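Local coordinates for putative decarboxylase involved in desferrioxamine biosynthesis (Erwinia amylovora, PDB 5O5C), which probably decarboxylates lysine in desferrioxamine biosynthesis, using pyridoxal 5'-phosphate as its cofactor, at residues S131-W135 with T369-V373; R241-V246 with F275-P280. All blocks are in the same frame, centred on the assembly; numbering follows the deposited sequence.

Contact 1 (S131-W135 with T369-V373); sequences SVDTW and TPNLV
At the subunit interface of this fold-type I decarboxylase, close to a bound pyridoxal phosphate, the loop 131-135 after helix 116-128 meets the loop 369-373, with Asp133 facing Val373 and Thr134 facing Asn371. The carbonyl of Asp133 takes the backbone hydrogen of Val373, Val373 N lying 2.8 Å from Asp133 O. That bond is nearly straight (167° at the hydrogen) and uses an in-plane lone pair. Alongside it Asp133 CB rests 3.8 Å from Val373 CB. Further along, the side-chain amide of Asn371 works as an acceptor: its OD1 receives Trp135 N at 3.2 Å, in the carbonyl plane. With CG beside its own backbone N (chi1 -64°), Asn371 brings this OD1 within 3.4 Å of Thr134 CB. Thr134 OG1 itself turns to Asp136 and Gln137. The side chains of Trp135 and Pro370 lie side by side, pointing the same way, with Trp135 CE3 4.1 Å from Pro370 CG. Phe462 of the second subunit packs on Trp135, while Pro64 of that subunit packs on Pro370. One water accepts from Leu372 N at 3.0 Å and donates to Val132 O, with a weak second donation to Pro370 O. Two direct bonds and this water therefore join the loops largely through backbone groups, and the apolar flank continues the seam onto the neighbouring subunit.

Contact 2 (R241-V246 with F275-P280); sequences RYRMDV and FGSIDP
Two donors grip Tyr242 O: Ser277 OG at 2.6 Å, from well above the carbonyl plane, and a water at 2.9 Å. Ser277 is turned to do this by a first torsion that sets OG between its own backbone N and carbonyl carbon (chi1 58°), and the hydroxyl also bonds to Thr272. The same water gives its other hydrogen to Asp279 OD1, thus bridging the two loops. Asp279 OD1 takes a further hydrogen from Met244 N, at 2.9 Å and almost straight (169°), though the donor stands above the carboxylate plane. With OD2 bonded to Thr269 N, both oxygens of this buried carboxylate are occupied, which probably fixes its rotation and would favour the charged form. At one end of the contact Tyr242 and Phe275 stack face to face, centroids 3.8 Å apart and planes only 12° from parallel. Phe275 CE2 sits over the centre of the Tyr242 ring, whereas Tyr242 CG falls toward the rim of the phenylalanine. At the other end Val246 CG1 presses on Pro280 CG at 3.5 Å, a tight carbon contact. Between them the extended Arg243 passes Ile278, Arg243 CG lying 3.1 Å from Ile278 O. Its guanidinium lies against that of Arg241, and Glu431, in the connection between strands 424-426 and 434-439, supplies the counter-charge through a salt bridge to Arg243 and a long, weak ion pair to Arg241, while also accepting a hydrogen bond from Ile278 N. Two loops leading from parallel strands of the large sheet into helices 246-258 and 281-290 are thus paired side by side, within the alternating strand-helix layout of the large PLP-binding domain of fold type I enzymes.

How the contacts relate
Contact 2 is nested along the chain inside the loop closed by contact 1, yet the two are remote in space: their centres lie 38 Å apart and their nearest atoms about 28 Å. Each has a pyridoxal phosphate nearby. The side chain of Asp133 in contact 1 is about 6 Å from one cofactor and about 5 Å from the side chain of Thr380, a cofactor-binding residue whose ligand is not bound to this chain, consistent with service to the second subunit's site. In contact 2 the side chain of Asp279 is about 9 Å from a cofactor and about 10 Å from that of His216. The second subunit touches contact 1 but not contact 2.

Contact 1 (S131-W135 with T369-V373)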
loop_
_atom_site.group_PDB
_atom_site.type_symbol
_atom_site.label_atom_id
_atom_site.label_comp_id
_atom_site.label_asym_id
_atom_site.label_seq_id
_atom_site.Cartn_x
_atom_site.Cartn_y
_atom_site.Cartn_z
ATOM N N SER B 131 0.290 3.899 -12.760
ATOM C CA SER B 131 -0.573 4.168 -11.581
ATOM C C SER B 131 -2.051 3.965 -11.897
ATOM O O SER B 131 -2.617 4.722 -12.703
ATOM C CB SER B 131 -0.368 5.603 -11.102
ATOM O OG SER B 131 -1.209 5.886 -9.985
ATOM N N VAL B 132 -2.697 2.987 -11.255
ATOM C CA VAL B 132 -4.058 2.567 -11.617
ATOM C C VAL B 132 -5.191 3.288 -10.880
ATOM O O VAL B 132 -6.326 2.827 -10.890
ATOM C CB VAL B 132 -4.266 1.048 -11.488
ATOM C CG1 VAL B 132 -3.200 0.296 -12.258
ATOM C CG2 VAL B 132 -4.283 0.587 -10.043
ATOM N N ASP B 133 -4.881 4.428 -10.267
ATOM C CA ASP B 133 -5.887 5.311 -9.747
ATOM C C ASP B 133 -6.717 5.964 -10.857
ATOM O O ASP B 133 -7.924 6.090 -10.697
ATOM C CB ASP B 133 -5.310 6.326 -8.772
ATOM C CG ASP B 133 -4.238 7.178 -9.362
ATOM O OD1 ASP B 133 -3.496 6.686 -10.239
ATOM O OD2 ASP B 133 -4.140 8.345 -8.957
ATOM N N THR B 134 -6.097 6.299 -11.989
ATOM C CA THR B 134 -6.828 6.917 -13.078
ATOM C C THR B 134 -6.548 6.305 -14.420
ATOM O O THR B 134 -5.480 5.764 -14.705
ATOM C CB THR B 134 -6.561 8.455 -13.200
ATOM O OG1 THR B 134 -5.181 8.666 -13.513
ATOM C CG2 THR B 134 -6.909 9.187 -11.944
ATOM N N TRP B 135 -7.504 6.445 -15.302
ATOM C CA TRP B 135 -7.319 5.902 -16.660
ATOM C C TRP B 135 -6.103 6.586 -17.347
ATOM O O TRP B 135 -5.256 5.912 -18.008
ATOM C CB TRP B 135 -8.596 5.986 -17.468
ATOM C CG TRP B 135 -8.367 6.030 -18.896
ATOM C CD1 TRP B 135 -8.135 7.148 -19.651
ATOM C CD2 TRP B 135 -8.308 4.939 -19.768
ATOM N NE1 TRP B 135 -7.940 6.809 -20.926
ATOM C CE2 TRP B 135 -8.050 5.452 -21.038
ATOM C CE3 TRP B 135 -8.533 3.569 -19.618
ATOM C CZ2 TRP B 135 -7.960 4.653 -22.139
ATOM C CZ3 TRP B 135 -8.418 2.809 -20.653
ATOM C CH2 TRP B 135 -8.143 3.334 -21.937
ATOM N N THR B 369 -15.076 8.080 -18.468
ATOM C CA THR B 369 -13.708 7.766 -18.047
ATOM C C THR B 369 -13.621 6.884 -16.762
ATOM O O THR B 369 -13.986 7.337 -15.656
ATOM C CB THR B 369 -12.822 9.039 -17.935
ATOM O OG1 THR B 369 -11.470 8.645 -17.615
ATOM C CG2 THR B 369 -13.313 10.031 -16.879
ATOM N N PRO B 370 -13.153 5.616 -16.896
ATOM C CA PRO B 370 -12.947 4.788 -15.701
ATOM C C PRO B 370 -11.766 5.200 -14.807
ATOM O O PRO B 370 -10.602 4.940 -15.154
ATOM C CB PRO B 370 -12.708 3.402 -16.285
ATOM C CG PRO B 370 -12.136 3.651 -17.633
ATOM C CD PRO B 370 -12.872 4.850 -18.118
ATOM N N ASN B 371 -12.086 5.871 -13.702
ATOM C CA ASN B 371 -11.153 6.202 -12.629
ATOM C C ASN B 371 -11.341 5.411 -11.332
ATOM O O ASN B 371 -12.194 5.751 -10.531
ATOM C CB ASN B 371 -11.239 7.674 -12.269
ATOM C CG ASN B 371 -10.813 8.576 -13.405
ATOM O OD1 ASN B 371 -9.849 8.280 -14.148
ATOM N ND2 ASN B 371 -11.557 9.653 -13.580
ATOM N N LEU B 372 -10.473 4.443 -11.075
ATOM C CA LEU B 372 -10.647 3.550 -9.915
ATOM C C LEU B 372 -10.409 4.241 -8.576
ATOM O O LEU B 372 -10.930 3.770 -7.546
ATOM C CB LEU B 372 -9.788 2.300 -10.056
ATOM C CG LEU B 372 -9.911 1.459 -11.335
ATOM C CD1 LEU B 372 -8.908 0.305 -11.317
ATOM C CD2 LEU B 372 -11.287 0.878 -11.565
ATOM N N VAL B 373 -9.661 5.360 -8.571
ATOM C CA VAL B 373 -9.542 6.231 -7.387
ATOM C C VAL B 373 -10.913 6.525 -6.743
ATOM O O VAL B 373 -11.022 6.587 -5.528
ATOM C CB VAL B 373 -8.701 7.536 -7.625
ATOM C CG1 VAL B 373 -9.536 8.682 -8.188
ATOM C CG2 VAL B 373 -8.037 7.990 -6.329
HETATM O O HOH W 1 -8.234 3.889 -13.070
#

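Contact 2 (R241-V246 with F275-P280)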
loop_
_atom_site.group_PDB
_atom_site.type_symbol
_atom_site.label_atom_id
_atom_site.label_comp_id
_atom_site.label_asym_id
_atom_site.label_seq_id
_atom_site.Cartn_x
_atom_site.Cartn_y
_atom_site.Cartn_z
ATOM N N ARG B 241 -14.427 -25.921 18.250
ATOM C CA ARG B 241 -13.630 -25.845 16.994
ATOM C C ARG B 241 -13.109 -24.441 16.591
ATOM O O ARG B 241 -12.777 -24.180 15.403
ATOM C CB ARG B 241 -14.412 -26.470 15.843
ATOM C CG ARG B 241 -14.600 -27.966 16.035
ATOM C CD ARG B 241 -15.614 -28.517 15.056
ATOM N NE ARG B 241 -14.972 -28.695 13.779
ATOM C CZ ARG B 241 -15.569 -28.994 12.631
ATOM N NH1 ARG B 241 -16.894 -29.121 12.525
ATOM N NH2 ARG B 241 -14.804 -29.143 11.546
ATOM N N TYR B 242 -13.047 -23.542 17.579
ATOM C CA TYR B 242 -12.496 -22.211 17.425
ATOM C C TYR B 242 -13.177 -21.305 16.367
ATOM O O TYR B 242 -12.570 -20.336 15.885
ATOM C CB TYR B 242 -10.993 -22.335 17.174
ATOM C CG TYR B 242 -10.290 -23.003 18.339
ATOM C CD1 TYR B 242 -9.972 -22.270 19.497
ATOM C CD2 TYR B 242 -10.029 -24.366 18.328
ATOM C CE1 TYR B 242 -9.376 -22.862 20.589
ATOM C CE2 TYR B 242 -9.411 -24.981 19.424
ATOM C CZ TYR B 242 -9.093 -24.224 20.555
ATOM O OH TYR B 242 -8.442 -24.821 21.600
ATOM N N ARG B 243 -14.409 -21.666 16.020
ATOM C CA ARG B 243 -15.335 -20.865 15.236
ATOM C C ARG B 243 -16.177 -20.028 16.143
ATOM O O ARG B 243 -16.569 -20.503 17.226
ATOM C CB ARG B 243 -16.309 -21.743 14.458
ATOM C CG ARG B 243 -15.658 -22.750 13.553
ATOM C CD ARG B 243 -16.695 -23.620 12.860
ATOM N NE ARG B 243 -16.049 -24.629 12.050
ATOM C CZ ARG B 243 -16.610 -25.748 11.590
ATOM N NH1 ARG B 243 -17.883 -26.058 11.851
ATOM N NH2 ARG B 243 -15.878 -26.587 10.878
ATOM N N MET B 244 -16.471 -18.801 15.708
ATOM C CA MET B 244 -17.363 -17.945 16.426
ATOM C C MET B 244 -18.713 -18.618 16.748
ATOM O O MET B 244 -19.382 -19.164 15.893
ATOM C CB MET B 244 -17.616 -16.651 15.654
ATOM C CG MET B 244 -18.603 -15.722 16.337
ATOM S SD MET B 244 -19.056 -14.361 15.281
ATOM C CE MET B 244 -20.194 -13.546 16.311
ATOM N N ASP B 245 -19.130 -18.514 17.997
ATOM C CA ASP B 245 -20.375 -19.144 18.448
ATOM C C ASP B 245 -21.573 -18.233 18.268
ATOM O O ASP B 245 -21.681 -17.225 18.930
ATOM C CB ASP B 245 -20.219 -19.508 19.904
ATOM C CG ASP B 245 -21.419 -20.260 20.455
ATOM O OD1 ASP B 245 -22.538 -20.190 19.891
ATOM O OD2 ASP B 245 -21.219 -20.900 21.480
ATOM N N VAL B 246 -22.495 -18.612 17.407
ATOM C CA VAL B 246 -23.608 -17.739 17.027
ATOM C C VAL B 246 -24.612 -17.522 18.147
ATOM O O VAL B 246 -25.207 -16.471 18.212
ATOM C CB VAL B 246 -24.342 -18.209 15.761
ATOM C CG1 VAL B 246 -23.349 -18.470 14.645
ATOM C CG2 VAL B 246 -25.173 -19.473 16.012
ATOM N N PHE B 275 -5.861 -20.294 13.863
ATOM C CA PHE B 275 -6.524 -21.624 13.817
ATOM C C PHE B 275 -6.987 -22.022 12.415
ATOM O O PHE B 275 -7.200 -23.238 12.114
ATOM C CB PHE B 275 -7.743 -21.656 14.779
ATOM C CG PHE B 275 -7.350 -21.775 16.227
ATOM C CD1 PHE B 275 -7.066 -20.627 16.997
ATOM C CD2 PHE B 275 -7.155 -23.037 16.800
ATOM C CE1 PHE B 275 -6.620 -20.732 18.291
ATOM C CE2 PHE B 275 -6.711 -23.146 18.102
ATOM C CZ PHE B 275 -6.426 -21.994 18.849
ATOM N N GLY B 276 -7.089 -21.032 11.521
ATOM C CA GLY B 276 -7.607 -21.299 10.181
ATOM C C GLY B 276 -9.077 -21.666 10.192
ATOM O O GLY B 276 -9.568 -22.355 9.293
ATOM N N SER B 277 -9.762 -21.245 11.245
ATOM C CA SER B 277 -11.106 -21.664 11.530
ATOM C C SER B 277 -12.026 -20.718 10.736
ATOM O O SER B 277 -11.683 -19.576 10.488
ATOM C CB SER B 277 -11.330 -21.671 13.056
ATOM O OG SER B 277 -11.109 -20.382 13.705
ATOM N N ILE B 278 -13.180 -21.231 10.345
ATOM C CA ILE B 278 -14.117 -20.549 9.472
ATOM C C ILE B 278 -15.337 -20.334 10.344
ATOM O O ILE B 278 -15.938 -21.329 10.767
ATOM C CB ILE B 278 -14.449 -21.416 8.231
ATOM C CG1 ILE B 278 -13.240 -21.440 7.261
ATOM C CG2 ILE B 278 -15.674 -20.889 7.498
ATOM C CD1 ILE B 278 -13.144 -22.654 6.358
ATOM N N ASP B 279 -15.649 -19.072 10.650
ATOM C CA ASP B 279 -16.891 -18.717 11.345
ATOM C C ASP B 279 -18.128 -19.197 10.485
ATOM O O ASP B 279 -18.000 -19.441 9.276
ATOM C CB ASP B 279 -16.959 -17.209 11.669
ATOM C CG ASP B 279 -15.850 -16.712 12.663
ATOM O OD1 ASP B 279 -15.230 -17.506 13.386
ATOM O OD2 ASP B 279 -15.590 -15.480 12.701
ATOM N N PRO B 280 -19.291 -19.418 11.121
ATOM C CA PRO B 280 -20.516 -19.960 10.410
ATOM C C PRO B 280 -21.175 -18.848 9.646
ATOM O O PRO B 280 -21.865 -17.997 10.242
ATOM C CB PRO B 280 -21.431 -20.450 11.549
ATOM C CG PRO B 280 -20.825 -19.987 12.785
ATOM C CD PRO B 280 -19.437 -19.451 12.594
HETATM O O HOH W 2 -13.207 -17.659 15.133
#